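Local coordinates for protein tapirin (Caldicellulosiruptor hydrothermalis, PDB 6N2C) that binds cellulose, probably through its C-terminal beta-helix domain, which also carries a zinc ion, and may help the bacterium attach to plant biomass, at residues 263-268 against 283-288; 303-308 against 322-327; 239-244 against 259-264; 277-282 against 297-302. All coordinates share one frame; numbering follows the deposited sequence.

Contact 1 (263-268 against 283-288)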
loop_
_atom_site.group_PDB
_atom_site.type_symbol
_atom_site.label_atom_id
_atom_site.label_comp_id
_atom_site.label_asym_id
_atom_site.label_seq_id
_atom_site.Cartn_x
_atom_site.Cartn_y
_atom_site.Cartn_z
ATOM N N GLY A 263 -2.184 -15.941 -1.567
ATOM C CA GLY A 263 -2.291 -16.687 -2.798
ATOM C C GLY A 263 -1.008 -16.713 -3.622
ATOM O O GLY A 263 -0.888 -17.413 -4.643
ATOM N N ASN A 264 -0.009 -15.944 -3.170
ATOM C CA ASN A 264 1.236 -15.795 -3.769
ATOM C C ASN A 264 1.207 -15.108 -5.144
ATOM O O ASN A 264 0.141 -14.912 -5.755
ATOM C CB ASN A 264 1.976 -17.171 -3.938
ATOM C CG ASN A 264 2.370 -17.853 -2.591
ATOM O OD1 ASN A 264 2.079 -17.417 -1.449
ATOM N ND2 ASN A 264 3.074 -18.880 -2.753
ATOM N N ASN A 265 2.391 -14.827 -5.632
ATOM C CA ASN A 265 2.647 -14.299 -6.956
ATOM C C ASN A 265 2.003 -12.872 -7.206
ATOM O O ASN A 265 1.794 -12.522 -8.337
ATOM C CB ASN A 265 2.159 -15.236 -8.024
ATOM C CG ASN A 265 2.939 -16.553 -8.024
ATOM O OD1 ASN A 265 4.128 -16.513 -8.192
ATOM N ND2 ASN A 265 2.254 -17.679 -7.810
ATOM N N ASN A 266 1.810 -12.110 -6.147
ATOM C CA ASN A 266 1.218 -10.767 -6.288
ATOM C C ASN A 266 2.342 -9.782 -6.451
ATOM O O ASN A 266 3.475 -10.003 -5.966
ATOM C CB ASN A 266 0.454 -10.451 -5.061
ATOM C CG ASN A 266 -0.677 -11.433 -4.771
ATOM O OD1 ASN A 266 -1.697 -11.437 -5.451
ATOM N ND2 ASN A 266 -0.508 -12.234 -3.742
ATOM N N ARG A 267 1.991 -8.580 -6.998
ATOM C CA ARG A 267 2.966 -7.520 -7.149
ATOM C C ARG A 267 2.240 -6.197 -6.854
ATOM O O ARG A 267 1.121 -6.008 -7.348
ATOM C CB ARG A 267 3.487 -7.490 -8.562
ATOM C CG ARG A 267 4.591 -6.458 -8.774
ATOM C CD ARG A 267 5.267 -6.559 -10.182
ATOM N NE ARG A 267 6.368 -5.632 -10.344
ATOM C CZ ARG A 267 6.301 -4.354 -10.775
ATOM N NH1 ARG A 267 5.161 -3.748 -11.179
ATOM N NH2 ARG A 267 7.440 -3.639 -10.819
ATOM N N LEU A 268 2.869 -5.394 -6.041
ATOM C CA LEU A 268 2.385 -4.017 -5.733
ATOM C C LEU A 268 3.501 -3.078 -6.072
ATOM O O LEU A 268 4.550 -3.092 -5.419
ATOM C CB LEU A 268 2.063 -3.915 -4.261
ATOM C CG LEU A 268 1.502 -2.594 -3.702
ATOM C CD1 LEU A 268 0.380 -2.116 -4.579
ATOM C CD2 LEU A 268 1.078 -2.796 -2.273
ATOM N N SER A 283 2.788 -13.123 1.530
ATOM C CA SER A 283 2.369 -14.543 1.509
ATOM C C SER A 283 3.387 -15.535 0.981
ATOM O O SER A 283 3.267 -16.742 1.264
ATOM C CB SER A 283 1.015 -14.778 0.783
ATOM O OG SER A 283 1.087 -14.581 -0.618
ATOM N N GLY A 284 4.328 -15.069 0.171
ATOM C CA GLY A 284 5.262 -15.852 -0.610
ATOM C C GLY A 284 5.221 -15.563 -2.092
ATOM O O GLY A 284 4.127 -15.290 -2.639
ATOM N N LYS A 285 6.386 -15.456 -2.724
ATOM C CA LYS A 285 6.493 -15.095 -4.119
ATOM C C LYS A 285 5.705 -13.746 -4.374
ATOM O O LYS A 285 5.193 -13.524 -5.447
ATOM C CB LYS A 285 5.960 -16.162 -5.050
ATOM C CG LYS A 285 6.788 -17.435 -5.004
ATOM C CD LYS A 285 7.811 -17.324 -6.102
ATOM C CE LYS A 285 7.395 -18.255 -7.201
ATOM N NZ LYS A 285 8.035 -19.583 -7.021
ATOM N N ASP A 286 5.727 -12.878 -3.381
ATOM C CA ASP A 286 5.043 -11.571 -3.498
ATOM C C ASP A 286 6.125 -10.477 -3.581
ATOM O O ASP A 286 7.184 -10.564 -2.922
ATOM C CB ASP A 286 4.138 -11.345 -2.317
ATOM C CG ASP A 286 2.939 -12.246 -2.313
ATOM O OD1 ASP A 286 2.308 -12.460 -3.393
ATOM O OD2 ASP A 286 2.500 -12.588 -1.186
ATOM N N GLU A 287 5.811 -9.425 -4.359
ATOM C CA GLU A 287 6.745 -8.320 -4.526
ATOM C C GLU A 287 6.094 -7.001 -4.239
ATOM O O GLU A 287 5.008 -6.752 -4.732
ATOM C CB GLU A 287 7.222 -8.315 -5.975
ATOM C CG GLU A 287 8.228 -7.213 -6.273
ATOM C CD GLU A 287 8.746 -7.150 -7.727
ATOM O OE1 GLU A 287 8.224 -7.832 -8.636
ATOM O OE2 GLU A 287 9.759 -6.459 -7.934
ATOM N N ILE A 288 6.802 -6.139 -3.512
ATOM C CA ILE A 288 6.402 -4.730 -3.323
ATOM C C ILE A 288 7.560 -3.931 -3.887
ATOM O O ILE A 288 8.722 -4.150 -3.515
ATOM C CB ILE A 288 6.212 -4.425 -1.880
ATOM C CG1 ILE A 288 4.990 -5.199 -1.363
ATOM C CG2 ILE A 288 5.920 -2.918 -1.711
ATOM C CD1 ILE A 288 4.616 -4.846 0.011
HETATM O O HOH W 1 5.278 -11.536 -7.557
HETATM O O HOH W 2 9.745 -5.304 -10.337
#

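Contact 2 (303-308 against 322-327)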
loop_
_atom_site.group_PDB
_atom_site.type_symbol
_atom_site.label_atom_id
_atom_site.label_comp_id
_atom_site.label_asym_id
_atom_site.label_seq_id
_atom_site.Cartn_x
_atom_site.Cartn_y
_atom_site.Cartn_z
ATOM N N GLY A 303 6.180 -17.979 3.464
ATOM C CA GLY A 303 6.669 -18.422 2.144
ATOM C C GLY A 303 8.134 -18.169 1.894
ATOM O O GLY A 303 8.932 -18.074 2.830
ATOM N N SER A 304 8.486 -17.962 0.631
ATOM C CA SER A 304 9.814 -17.679 0.243
ATOM C C SER A 304 9.739 -16.927 -1.051
ATOM O O SER A 304 8.696 -16.817 -1.687
ATOM C CB SER A 304 10.668 -18.992 0.108
ATOM O OG SER A 304 10.193 -19.750 -1.032
ATOM N N SER A 305 10.882 -16.385 -1.459
ATOM C CA SER A 305 11.031 -15.705 -2.713
ATOM C C SER A 305 10.161 -14.441 -2.807
ATOM O O SER A 305 9.727 -14.092 -3.898
ATOM C CB SER A 305 10.741 -16.615 -3.884
ATOM O OG SER A 305 11.302 -16.039 -5.041
ATOM N N ASN A 306 9.959 -13.806 -1.662
ATOM C CA ASN A 306 9.329 -12.447 -1.621
ATOM C C ASN A 306 10.381 -11.449 -1.960
ATOM O O ASN A 306 11.631 -11.665 -1.849
ATOM C CB ASN A 306 8.787 -12.176 -0.252
ATOM C CG ASN A 306 7.696 -13.095 0.136
ATOM O OD1 ASN A 306 6.605 -13.141 -0.525
ATOM N ND2 ASN A 306 7.854 -13.733 1.318
ATOM N N LEU A 307 9.950 -10.228 -2.300
ATOM C CA LEU A 307 10.943 -9.173 -2.521
ATOM C C LEU A 307 10.262 -7.838 -2.184
ATOM O O LEU A 307 9.237 -7.530 -2.773
ATOM C CB LEU A 307 11.392 -9.124 -3.954
ATOM C CG LEU A 307 12.401 -8.015 -4.339
ATOM C CD1 LEU A 307 13.582 -8.050 -3.447
ATOM C CD2 LEU A 307 12.763 -8.009 -5.793
ATOM N N VAL A 308 10.757 -7.159 -1.184
ATOM C CA VAL A 308 10.317 -5.799 -0.862
ATOM C C VAL A 308 11.529 -4.863 -1.182
ATOM O O VAL A 308 12.568 -4.948 -0.544
ATOM C CB VAL A 308 9.897 -5.608 0.581
ATOM C CG1 VAL A 308 9.551 -4.131 0.788
ATOM C CG2 VAL A 308 8.682 -6.490 0.893
ATOM N N TRP A 322 11.726 -12.827 8.064
ATOM C CA TRP A 322 11.961 -14.239 8.434
ATOM C C TRP A 322 12.133 -15.135 7.207
ATOM O O TRP A 322 12.319 -16.342 7.336
ATOM C CB TRP A 322 10.851 -14.759 9.370
ATOM C CG TRP A 322 10.609 -14.005 10.636
ATOM C CD1 TRP A 322 11.063 -12.774 11.003
ATOM C CD2 TRP A 322 9.759 -14.425 11.674
ATOM N NE1 TRP A 322 10.585 -12.441 12.225
ATOM C CE2 TRP A 322 9.780 -13.463 12.646
ATOM C CE3 TRP A 322 9.016 -15.580 11.888
ATOM C CZ2 TRP A 322 9.017 -13.569 13.817
ATOM C CZ3 TRP A 322 8.275 -15.686 13.014
ATOM C CH2 TRP A 322 8.282 -14.697 13.978
ATOM N N THR A 323 12.180 -14.524 6.008
ATOM C CA THR A 323 12.423 -15.172 4.778
ATOM C C THR A 323 13.026 -14.196 3.783
ATOM O O THR A 323 13.239 -13.017 4.164
ATOM C CB THR A 323 11.113 -15.843 4.287
ATOM O OG1 THR A 323 11.480 -16.788 3.272
ATOM C CG2 THR A 323 10.105 -14.759 3.730
ATOM N N ASP A 324 13.334 -14.610 2.562
ATOM C CA ASP A 324 13.918 -13.736 1.561
ATOM C C ASP A 324 12.796 -12.906 0.964
ATOM O O ASP A 324 11.752 -13.489 0.688
ATOM C CB ASP A 324 14.695 -14.497 0.490
ATOM C CG ASP A 324 13.885 -15.605 -0.216
ATOM O OD1 ASP A 324 13.157 -16.428 0.426
ATOM O OD2 ASP A 324 13.948 -15.621 -1.433
ATOM N N LYS A 325 12.945 -11.593 0.737
ATOM C CA LYS A 325 13.993 -10.694 1.214
ATOM C C LYS A 325 13.488 -9.223 1.176
ATOM O O LYS A 325 12.389 -8.923 0.713
ATOM C CB LYS A 325 15.274 -10.795 0.387
ATOM C CG LYS A 325 15.145 -10.489 -1.102
ATOM C CD LYS A 325 16.466 -10.817 -1.812
ATOM C CE LYS A 325 16.400 -10.789 -3.341
ATOM N NZ LYS A 325 17.753 -10.909 -3.957
ATOM N N MET A 326 14.293 -8.354 1.731
ATOM C CA MET A 326 14.102 -6.879 1.610
ATOM C C MET A 326 15.390 -6.346 0.981
ATOM O O MET A 326 16.474 -6.813 1.404
ATOM C CB MET A 326 13.939 -6.233 2.918
ATOM C CG MET A 326 13.761 -4.725 2.800
ATOM S SD MET A 326 13.324 -4.027 4.404
ATOM C CE MET A 326 11.635 -3.902 4.289
ATOM N N VAL A 327 15.275 -5.500 -0.046
ATOM C CA VAL A 327 16.397 -4.756 -0.629
ATOM C C VAL A 327 16.271 -3.235 -0.412
ATOM O O VAL A 327 15.198 -2.679 -0.723
ATOM C CB VAL A 327 16.497 -5.042 -2.128
ATOM C CG1 VAL A 327 17.519 -4.136 -2.836
ATOM C CG2 VAL A 327 16.898 -6.537 -2.344
HETATM O O HOH W 3 13.604 -12.679 -3.290
#

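Contact 3 (239-244 against 259-264)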
loop_
_atom_site.group_PDB
_atom_site.type_symbol
_atom_site.label_atom_id
_atom_site.label_comp_id
_atom_site.label_asym_id
_atom_site.label_seq_id
_atom_site.Cartn_x
_atom_site.Cartn_y
_atom_site.Cartn_z
ATOM N N PHE A 239 -6.657 -3.526 2.249
ATOM C CA PHE A 239 -6.589 -3.946 0.857
ATOM C C PHE A 239 -6.120 -5.404 0.866
ATOM O O PHE A 239 -5.089 -5.713 1.493
ATOM C CB PHE A 239 -5.648 -3.065 0.073
ATOM C CG PHE A 239 -5.678 -3.340 -1.400
ATOM C CD1 PHE A 239 -4.974 -4.422 -1.961
ATOM C CD2 PHE A 239 -6.448 -2.559 -2.258
ATOM C CE1 PHE A 239 -5.071 -4.701 -3.344
ATOM C CE2 PHE A 239 -6.499 -2.828 -3.614
ATOM C CZ PHE A 239 -5.825 -3.884 -4.149
ATOM N N ILE A 240 -6.905 -6.288 0.264
ATOM C CA ILE A 240 -6.658 -7.732 0.366
ATOM C C ILE A 240 -6.363 -8.255 -1.017
ATOM O O ILE A 240 -7.233 -8.166 -1.926
ATOM C CB ILE A 240 -7.903 -8.440 0.972
ATOM C CG1 ILE A 240 -8.093 -7.877 2.403
ATOM C CG2 ILE A 240 -7.707 -9.941 0.911
ATOM C CD1 ILE A 240 -9.369 -8.253 3.102
ATOM N N PHE A 241 -5.164 -8.848 -1.207
ATOM C CA PHE A 241 -4.822 -9.493 -2.473
ATOM C C PHE A 241 -5.340 -10.944 -2.476
ATOM O O PHE A 241 -5.484 -11.551 -1.397
ATOM C CB PHE A 241 -3.307 -9.572 -2.707
ATOM C CG PHE A 241 -2.637 -8.263 -3.077
ATOM C CD1 PHE A 241 -2.360 -7.312 -2.136
ATOM C CD2 PHE A 241 -2.310 -8.007 -4.338
ATOM C CE1 PHE A 241 -1.812 -6.093 -2.463
ATOM C CE2 PHE A 241 -1.703 -6.828 -4.671
ATOM C CZ PHE A 241 -1.496 -5.832 -3.765
ATOM N N GLY A 242 -5.589 -11.505 -3.649
ATOM C CA GLY A 242 -6.086 -12.883 -3.782
ATOM C C GLY A 242 -5.171 -13.908 -4.392
ATOM O O GLY A 242 -5.334 -15.137 -4.168
ATOM N N GLY A 243 -4.184 -13.439 -5.117
ATOM C CA GLY A 243 -3.190 -14.273 -5.797
ATOM C C GLY A 243 -2.956 -13.962 -7.233
ATOM O O GLY A 243 -3.921 -13.756 -7.983
ATOM N N ASN A 244 -1.674 -13.852 -7.608
ATOM C CA ASN A 244 -1.294 -13.510 -8.959
ATOM C C ASN A 244 -1.895 -12.144 -9.446
ATOM O O ASN A 244 -2.055 -11.924 -10.662
ATOM C CB ASN A 244 -1.653 -14.620 -9.924
ATOM C CG ASN A 244 -0.922 -14.525 -11.209
ATOM O OD1 ASN A 244 0.285 -14.282 -11.269
ATOM N ND2 ASN A 244 -1.656 -14.766 -12.281
ATOM N N ILE A 259 -2.524 -4.152 4.607
ATOM C CA ILE A 259 -2.502 -4.672 3.243
ATOM C C ILE A 259 -2.093 -6.140 3.362
ATOM O O ILE A 259 -0.976 -6.432 3.815
ATOM C CB ILE A 259 -1.532 -3.929 2.353
ATOM C CG1 ILE A 259 -1.806 -2.358 2.410
ATOM C CG2 ILE A 259 -1.546 -4.495 0.948
ATOM C CD1 ILE A 259 -0.852 -1.540 1.543
ATOM N N THR A 260 -2.981 -7.028 2.939
ATOM C CA THR A 260 -2.804 -8.476 3.219
ATOM C C THR A 260 -2.684 -9.207 1.912
ATOM O O THR A 260 -3.613 -9.182 1.128
ATOM C CB THR A 260 -3.898 -9.037 4.098
ATOM O OG1 THR A 260 -4.136 -8.221 5.245
ATOM C CG2 THR A 260 -3.580 -10.468 4.505
ATOM N N PHE A 261 -1.520 -9.817 1.684
ATOM C CA PHE A 261 -1.222 -10.606 0.516
ATOM C C PHE A 261 -1.687 -12.029 0.807
ATOM O O PHE A 261 -1.465 -12.534 1.911
ATOM C CB PHE A 261 0.257 -10.573 0.213
ATOM C CG PHE A 261 0.760 -9.276 -0.335
ATOM C CD1 PHE A 261 1.023 -8.181 0.489
ATOM C CD2 PHE A 261 0.926 -9.101 -1.703
ATOM C CE1 PHE A 261 1.453 -6.961 -0.076
ATOM C CE2 PHE A 261 1.373 -7.898 -2.272
ATOM C CZ PHE A 261 1.639 -6.824 -1.435
ATOM N N ASN A 262 -2.340 -12.637 -0.151
ATOM C CA ASN A 262 -2.734 -14.063 -0.143
ATOM C C ASN A 262 -2.491 -14.621 -1.506
ATOM O O ASN A 262 -2.634 -13.937 -2.489
ATOM C CB ASN A 262 -4.225 -14.247 0.112
ATOM C CG ASN A 262 -4.645 -13.701 1.429
ATOM O OD1 ASN A 262 -4.351 -14.301 2.468
ATOM N ND2 ASN A 262 -5.216 -12.450 1.429
ATOM N N GLY A 263 -2.184 -15.941 -1.567
ATOM C CA GLY A 263 -2.291 -16.687 -2.798
ATOM C C GLY A 263 -1.008 -16.713 -3.622
ATOM O O GLY A 263 -0.888 -17.413 -4.643
ATOM N N ASN A 264 -0.009 -15.944 -3.170
ATOM C CA ASN A 264 1.236 -15.795 -3.769
ATOM C C ASN A 264 1.207 -15.108 -5.144
ATOM O O ASN A 264 0.141 -14.912 -5.755
ATOM C CB ASN A 264 1.976 -17.171 -3.938
ATOM C CG ASN A 264 2.370 -17.853 -2.591
ATOM O OD1 ASN A 264 2.079 -17.417 -1.449
ATOM N ND2 ASN A 264 3.074 -18.880 -2.753
#

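Contact 4 (277-282 against 297-302)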
loop_
_atom_site.group_PDB
_atom_site.type_symbol
_atom_site.label_atom_id
_atom_site.label_comp_id
_atom_site.label_asym_id
_atom_site.label_seq_id
_atom_site.Cartn_x
_atom_site.Cartn_y
_atom_site.Cartn_z
ATOM N N ASP A 277 -1.950 2.403 8.258
ATOM C CA ASP A 277 -1.910 2.392 9.689
ATOM C C ASP A 277 -1.829 0.982 10.276
ATOM O O ASP A 277 -1.771 0.871 11.543
ATOM C CB ASP A 277 -3.105 3.106 10.270
ATOM C CG ASP A 277 -3.129 4.614 9.877
ATOM O OD1 ASP A 277 -2.050 5.208 9.952
ATOM O OD2 ASP A 277 -4.260 5.164 9.606
ATOM N N GLY A 278 -1.852 -0.037 9.449
ATOM C CA GLY A 278 -1.897 -1.461 9.896
ATOM C C GLY A 278 -0.692 -2.251 9.421
ATOM O O GLY A 278 0.400 -1.746 9.199
ATOM N N THR A 279 -0.928 -3.533 9.246
ATOM C CA THR A 279 0.125 -4.468 8.897
ATOM C C THR A 279 0.095 -4.760 7.415
ATOM O O THR A 279 -0.975 -4.996 6.860
ATOM C CB THR A 279 -0.062 -5.750 9.716
ATOM O OG1 THR A 279 0.135 -5.469 11.093
ATOM C CG2 THR A 279 0.906 -6.789 9.366
ATOM N N ILE A 280 1.263 -4.756 6.797
ATOM C CA ILE A 280 1.492 -5.155 5.457
ATOM C C ILE A 280 2.119 -6.506 5.522
ATOM O O ILE A 280 3.204 -6.631 6.105
ATOM C CB ILE A 280 2.415 -4.163 4.669
ATOM C CG1 ILE A 280 1.736 -2.772 4.626
ATOM C CG2 ILE A 280 2.700 -4.734 3.261
ATOM C CD1 ILE A 280 2.637 -1.751 3.900
ATOM N N SER A 281 1.421 -7.508 5.048
ATOM C CA SER A 281 1.845 -8.918 5.244
ATOM C C SER A 281 1.974 -9.706 3.969
ATOM O O SER A 281 0.949 -9.882 3.269
ATOM C CB SER A 281 0.858 -9.580 6.228
ATOM O OG SER A 281 1.171 -10.993 6.326
ATOM N N LEU A 282 3.210 -10.207 3.660
ATOM C CA LEU A 282 3.451 -10.945 2.433
ATOM C C LEU A 282 3.124 -12.472 2.604
ATOM O O LEU A 282 3.090 -12.967 3.757
ATOM C CB LEU A 282 4.856 -10.738 1.843
ATOM C CG LEU A 282 4.981 -9.358 1.145
ATOM C CD1 LEU A 282 4.951 -8.178 2.139
ATOM C CD2 LEU A 282 6.299 -9.374 0.441
ATOM N N THR A 297 3.407 -2.323 10.915
ATOM C CA THR A 297 4.182 -3.529 10.913
ATOM C C THR A 297 4.356 -3.938 9.467
ATOM O O THR A 297 3.411 -3.988 8.689
ATOM C CB THR A 297 3.484 -4.645 11.663
ATOM O OG1 THR A 297 3.414 -4.360 13.060
ATOM C CG2 THR A 297 4.191 -6.003 11.483
ATOM N N LEU A 298 5.581 -4.247 9.064
ATOM C CA LEU A 298 5.867 -4.883 7.771
ATOM C C LEU A 298 6.380 -6.341 7.980
ATOM O O LEU A 298 7.414 -6.497 8.600
ATOM C CB LEU A 298 6.899 -4.088 6.973
ATOM C CG LEU A 298 7.373 -4.673 5.621
ATOM C CD1 LEU A 298 6.217 -5.021 4.723
ATOM C CD2 LEU A 298 8.323 -3.693 4.935
ATOM N N ASP A 299 5.568 -7.307 7.550
ATOM C CA ASP A 299 5.822 -8.777 7.743
ATOM C C ASP A 299 6.293 -9.403 6.454
ATOM O O ASP A 299 5.548 -9.466 5.463
ATOM C CB ASP A 299 4.559 -9.471 8.300
ATOM C CG ASP A 299 4.411 -9.339 9.805
ATOM O OD1 ASP A 299 5.381 -9.116 10.521
ATOM O OD2 ASP A 299 3.281 -9.530 10.301
ATOM N N ILE A 300 7.558 -9.791 6.420
ATOM C CA ILE A 300 8.097 -10.568 5.362
ATOM C C ILE A 300 8.465 -11.943 5.955
ATOM O O ILE A 300 9.649 -12.214 6.219
ATOM C CB ILE A 300 9.291 -9.923 4.670
ATOM C CG1 ILE A 300 8.979 -8.477 4.294
ATOM C CG2 ILE A 300 9.718 -10.686 3.424
ATOM C CD1 ILE A 300 10.201 -7.763 3.838
ATOM N N ARG A 301 7.441 -12.719 6.221
ATOM C CA ARG A 301 7.649 -13.949 7.023
ATOM C C ARG A 301 7.155 -15.222 6.335
ATOM O O ARG A 301 7.792 -16.253 6.465
ATOM C CB ARG A 301 6.870 -13.869 8.300
ATOM C CG ARG A 301 7.326 -12.741 9.178
ATOM C CD ARG A 301 6.827 -12.886 10.622
ATOM N NE ARG A 301 5.444 -12.632 10.760
ATOM C CZ ARG A 301 4.770 -12.652 11.906
ATOM N NH1 ARG A 301 5.370 -12.922 13.059
ATOM N NH2 ARG A 301 3.486 -12.396 11.912
ATOM N N ASN A 302 6.048 -15.146 5.661
ATOM C CA ASN A 302 5.431 -16.287 5.001
ATOM C C ASN A 302 6.080 -16.650 3.694
ATOM O O ASN A 302 6.501 -15.820 2.844
ATOM C CB ASN A 302 3.967 -16.039 4.679
ATOM C CG ASN A 302 3.138 -15.926 5.877
ATOM O OD1 ASN A 302 3.372 -16.666 6.841
ATOM N ND2 ASN A 302 2.157 -14.972 5.885
HETATM O O HOH W 4 1.352 -11.035 9.204
HETATM O O HOH W 5 4.615 -12.605 6.070
#

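Contact 1 (263-268 against 283-288)
Asp286 and Asn266 join 263-268 to 283-288 through one carboxylate oxygen. Asp286 OD1 accepts from Asn266 N at 2.8 Å, nearly along the C-O axis. Asp286 OD1 also accepts from Asn266 ND2 at 2.8 Å, which comes from the syn side, 31° out of the carboxylate plane. The two side chains run side by side, each with CG beside its backbone N. The second oxygen, Asp286 OD2, takes Ser283 N and the Ser283 hydroxyl. Ser283 OG in turn accepts from Asn264 N at 3.1 Å. Backbone bonds follow where the strands begin. Glu287 N donates to Asn266 O at 2.9 Å, and Leu268 N donates to Glu287 O. Water 1 joins Asn266 O to Lys285 O. Among the charged groups, Arg267 NE forms a weak salt bridge with Glu287 OE1 at 3.3 Å. The carboxylate oxygen lies at the guanidinium edge, with the two planes 81° apart. Water 2 links Arg267 NH2 to Glu287 OE2, while Arg267 NH1 pairs with Glu269. The apolar part is small: Leu268 CB meets Ile288 CG1 at 4.3 Å. Four N-H or O-H donors thus hold the buried Asp286 carboxylate. This network would probably stabilise its negative charge and fix the turn from 283 to 286.

Contact 2 (303-308 against 322-327)
Adjacent coils of a parallel beta-helix meet here, where a turn enters a strand. Residues 303-308 run beside 322-327, and Val308 pairs with Met326 in a parallel bridge. At the turn, Thr323 OG1 donates to Gly303 O at 2.9 Å. Its hydroxyl is anti to the backbone N (chi1 -164°), and CG2 lies near Asn306 ND2. That amide nitrogen has its hydrogen-bond partner in Asn302 O. Asp324 OD1 receives Ser305 N at 3.0 Å in an almost straight bond (174° at the hydrogen). The donor comes from above the carboxylate plane. The peptide before Lys325 is cis. Around it the bonds from Asn306 N to Asp324 O and from Lys325 N to Asn306 O are weak. The register shifts by one residue here, before pairing resumes at Val308 and Met326. Val308 N reaches Lys325 O at 3.1 Å, and Val327 N reaches Val308 O at 2.8 Å. Leu307 CD1 touches Lys325 CG and, at 3.8 Å, Val327 CG2. On the face of Val308 and Met326, the bent end of the methionine brings Met326 CE within 4.1 Å of Val308 CG1. Ile300 and Leu298 pack round this pair. Parallel strands of successive coils, entered from irregular turns, are typical of the beta-helix.

Contact 3 (239-244 against 259-264)
Phe241 N donates to Thr260 O at 2.8 Å, one of the shortest bonds between 239-244 and 259-264. The preceding step is Thr260 N to Phe239 O, at 2.9 Å. The ladder then passes to a side chain. Asn262 ND2 donates to Phe241 O at 3.0 Å, and the acceptor lies in the asparagine amide plane. Ile240 CG2 sits beside the same nitrogen. These bonds join successive coils of the parallel beta-helix, in which equivalent residues of neighbouring coils line up. Phe241 and Phe261 follow that register and form an offset stack on the inner side. Their centroids are 4.2 Å apart and the planes differ by 7°. Both rings have CG beside the backbone N. Matching chi1 and chi2 torsions, on backbones in register, keep them nearly parallel. Phe261 CE2 lies over the centre of the Phe241 ring. Phe239 CE1 meets the opposite face toward its rim. Ile259 CG2 comes to the ring edge, 3.8 Å from Phe241 CE1. Leu268 and Asn266 also touch both stacked rings. Past the strands, Gly243 and Gly263 bring the backbones close, their CA atoms 4.0 Å apart. Asn244 N then donates to Asn264 O at 2.8 Å.

Contact 4 (277-282 against 297-302)
Thr279 and Thr297 stand side by side on one face of paired strands, with matching conformations. Each has OG1 beside the backbone N and CG2 anti to it (chi1 -66° and -68°). The two side chains therefore point the same way, and Thr279 OG1 meets Thr297 CB at 3.5 Å. The Thr279 methyl, CG2, also approaches Asp299 OD2. That carboxylate has partners of its own. Asp299 OD1 accepts from Asn320 ND2, and Asp299 OD2 forms a salt bridge with Arg301 NH2 at 3.3 Å. Water 4 also reaches Asp299 OD2 and connects it with Ser281 OG. On the other face Ile280 and Leu298 pack inward. Leu298 CG is anti to the backbone N (chi1 176°), and Leu298 CD1 meets Ile280 CG2 at 3.8 Å. Leu282 CD1 lies 3.6 Å from Asp299 O. Three backbone bonds join the strands: Ile280 N to Thr297 O, Asp299 N to Ile280 O at 2.9 Å, and Leu282 N to Asp299 O. Asn302 ND2 extends the series to Leu282 O at 3.1 Å, with the donor in the carbonyl plane. Strands 279-281 and 297-300 run parallel. Strand 259-260 continues the ladder beyond 279-281, and strand 318-321 does so beyond 297-300. Val308 of strand 307-310 packs against Leu282 and Ile300 inside the beta-helix.

How the contacts relate
All four contacts join adjacent coils of one beta-helix. In each, buried side chains face the interior: stacked rings in contact 3, Ile280 and Leu298 in contact 4. The surface parts differ. Contact 2 has three exposed residues at its turn, Gly303, Ser304 and Ser305, and the Arg267-Glu287 pair of contact 1 is partly exposed. Contacts 3 and 4 share a ladder, since strands 259-260 and 279-281 are neighbours. Contacts 1 and 2 share another, through strands 287-290 and 307-310. Contact 3 runs into contact 1 at Gly263 and Asn264. Contact 1 relies on a buried carboxylate, and contact 2 has the least regular pairing. Ile288 meets Ile280 and Leu282, joining the interiors of contacts 1 and 4.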